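Local coordinates for protein CD180 antigen (Mus musculus, PDB 3T6Q) that may cooperate with MD-1 and TLR4 in the innate immune response of B cells to bacterial lipopolysaccharide, leading to NF-kappa-B activation, at residues E570-K573 with E574-K578. Numbering follows the deposited sequence. Where two conformers were deposited one is given.
Sequences EWYK and ENMQK
Glu574 N donates to Glu570 O (3.1 Å) in an i to i+4 bond near the C-terminal end of the helix; one residue on, Asn575 leaves helical geometry, and its N makes a weak i to i+3 bond to Tyr572 O (3.3 Å). A water joins Lys573 O to Met576 N across the turn, where the chain enters the 3-10 segment 576-578. The Asn575 side chain folds back on the helix: ND2 gives a nearly straight bond (171°) to Trp571 O at 2.8 Å, with the acceptor in the amide plane. That bond helps fix the amide's rotation, and the amide lies over one face of the indole, planes 13° apart, while Asn575 CB sits over the six-membered ring of Trp571 in a CH-pi contact, 3.9 Å from its centroid. With CG anti to the backbone N (chi1 178°), the Trp571 indole lies where the Asn575 amide can stack on it. Met576, bent at chi2 and chi3, brings SD obliquely to the Tyr572 ring, 3.6 Å from CE1, a Met-aromatic contact. In the LRRCT cap that closes the solenoid's C-terminal end, Trp571 packs on Leu543 and Leu546 of helix 543-547 and hydrogen-bonds Ser547 OG through NE1, and both aromatic residues touch Leu579 of strand 579-580.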
loop_
_atom_site.group_PDB
_atom_site.type_symbol
_atom_site.label_atom_id
_atom_site.label_comp_id
_atom_site.label_asym_id
_atom_site.label_seq_id
_atom_site.Cartn_x
_atom_site.Cartn_y
_atom_site.Cartn_z
ATOM N N GLU A 570 27.669 -27.318 -49.533
ATOM C CA GLU A 570 28.326 -28.492 -48.925
ATOM C C GLU A 570 29.248 -28.075 -47.745
ATOM O O GLU A 570 29.192 -28.658 -46.651
ATOM C CB GLU A 570 29.118 -29.250 -49.996
ATOM C CG GLU A 570 28.201 -30.116 -50.885
ATOM C CD GLU A 570 28.891 -30.746 -52.104
ATOM O OE1 GLU A 570 30.135 -30.769 -52.176
ATOM O OE2 GLU A 570 28.174 -31.226 -53.010
ATOM N N TRP A 571 30.053 -27.040 -47.980
ATOM C CA TRP A 571 30.932 -26.461 -46.964
ATOM C C TRP A 571 30.136 -26.044 -45.764
ATOM O O TRP A 571 30.561 -26.298 -44.617
ATOM C CB TRP A 571 31.733 -25.285 -47.544
ATOM C CG TRP A 571 32.643 -24.591 -46.557
ATOM C CD1 TRP A 571 34.001 -24.794 -46.383
ATOM C CD2 TRP A 571 32.282 -23.547 -45.582
ATOM N NE1 TRP A 571 34.490 -23.987 -45.395
ATOM C CE2 TRP A 571 33.511 -23.227 -44.858
ATOM C CE3 TRP A 571 31.109 -22.908 -45.223
ATOM C CZ2 TRP A 571 33.549 -22.268 -43.845
ATOM C CZ3 TRP A 571 31.152 -21.947 -44.183
ATOM C CH2 TRP A 571 32.349 -21.647 -43.513
ATOM N N TYR A 572 28.991 -25.392 -46.002
ATOM C CA TYR A 572 28.120 -24.873 -44.948
ATOM C C TYR A 572 27.706 -25.973 -43.976
ATOM O O TYR A 572 27.742 -25.767 -42.750
ATOM C CB TYR A 572 26.885 -24.205 -45.551
ATOM C CG TYR A 572 26.018 -23.405 -44.584
ATOM C CD1 TYR A 572 24.970 -24.014 -43.867
ATOM C CD2 TYR A 572 26.230 -22.039 -44.398
ATOM C CE1 TYR A 572 24.172 -23.281 -42.995
ATOM C CE2 TYR A 572 25.415 -21.291 -43.558
ATOM C CZ TYR A 572 24.400 -21.916 -42.845
ATOM O OH TYR A 572 23.607 -21.168 -41.999
ATOM N N LYS A 573 27.341 -27.130 -44.530
ATOM C CA LYS A 573 26.912 -28.298 -43.762
ATOM C C LYS A 573 28.055 -28.919 -42.974
ATOM O O LYS A 573 27.834 -29.475 -41.910
ATOM C CB LYS A 573 26.341 -29.376 -44.691
ATOM C CG LYS A 573 25.125 -28.955 -45.499
ATOM C CD LYS A 573 24.721 -30.031 -46.516
ATOM C CE LYS A 573 23.519 -30.840 -46.047
ATOM N NZ LYS A 573 22.337 -29.950 -45.831
ATOM N N GLU A 574 29.261 -28.838 -43.530
ATOM C CA GLU A 574 30.471 -29.358 -42.905
ATOM C C GLU A 574 31.017 -28.449 -41.786
ATOM O O GLU A 574 31.834 -28.890 -40.977
ATOM C CB GLU A 574 31.551 -29.565 -43.967
ATOM C CG GLU A 574 31.251 -30.679 -44.964
ATOM C CD GLU A 574 32.160 -30.644 -46.184
ATOM O OE1 GLU A 574 32.939 -29.673 -46.341
ATOM O OE2 GLU A 574 32.087 -31.586 -47.000
ATOM N N ASN A 575 30.567 -27.193 -41.740
ATOM C CA ASN A 575 31.190 -26.201 -40.878
ATOM C C ASN A 575 30.279 -25.373 -40.026
ATOM O O ASN A 575 30.568 -24.195 -39.782
ATOM C CB ASN A 575 32.075 -25.263 -41.699
ATOM C CG ASN A 575 33.276 -25.947 -42.262
ATOM O OD1 ASN A 575 34.352 -25.905 -41.682
ATOM N ND2 ASN A 575 33.115 -26.552 -43.428
ATOM N N MET A 576 29.200 -25.973 -39.544
ATOM C CA MET A 576 28.235 -25.252 -38.725
ATOM C C MET A 576 28.867 -24.644 -37.458
ATOM O O MET A 576 28.390 -23.638 -36.908
ATOM C CB MET A 576 27.081 -26.196 -38.343
ATOM C CG MET A 576 26.252 -26.640 -39.539
ATOM S SD MET A 576 25.451 -25.219 -40.295
ATOM C CE MET A 576 23.984 -24.994 -39.310
ATOM N N GLN A 577 29.942 -25.266 -36.994
ATOM C CA GLN A 577 30.614 -24.802 -35.776
ATOM C C GLN A 577 31.387 -23.474 -36.031
ATOM O O GLN A 577 31.777 -22.793 -35.074
ATOM C CB GLN A 577 31.543 -25.912 -35.226
ATOM C CG GLN A 577 32.885 -26.072 -35.950
ATOM C CD GLN A 577 32.791 -26.737 -37.334
ATOM O OE1 GLN A 577 31.739 -27.256 -37.747
ATOM N NE2 GLN A 577 33.906 -26.716 -38.063
ATOM N N LYS A 578 31.641 -23.139 -37.305
ATOM C CA LYS A 578 32.248 -21.840 -37.654
ATOM C C LYS A 578 31.184 -20.766 -37.955
ATOM O O LYS A 578 31.522 -19.653 -38.316
ATOM C CB LYS A 578 33.216 -21.964 -38.836
ATOM C CG LYS A 578 34.378 -22.914 -38.621
ATOM C CD LYS A 578 35.327 -22.899 -39.814
ATOM C CE LYS A 578 36.411 -23.921 -39.579
ATOM N NZ LYS A 578 37.422 -23.331 -38.646
HETATM O O HOH W 1 28.954 -31.508 -47.130
HETATM O O HOH W 2 28.604 -28.859 -39.338
#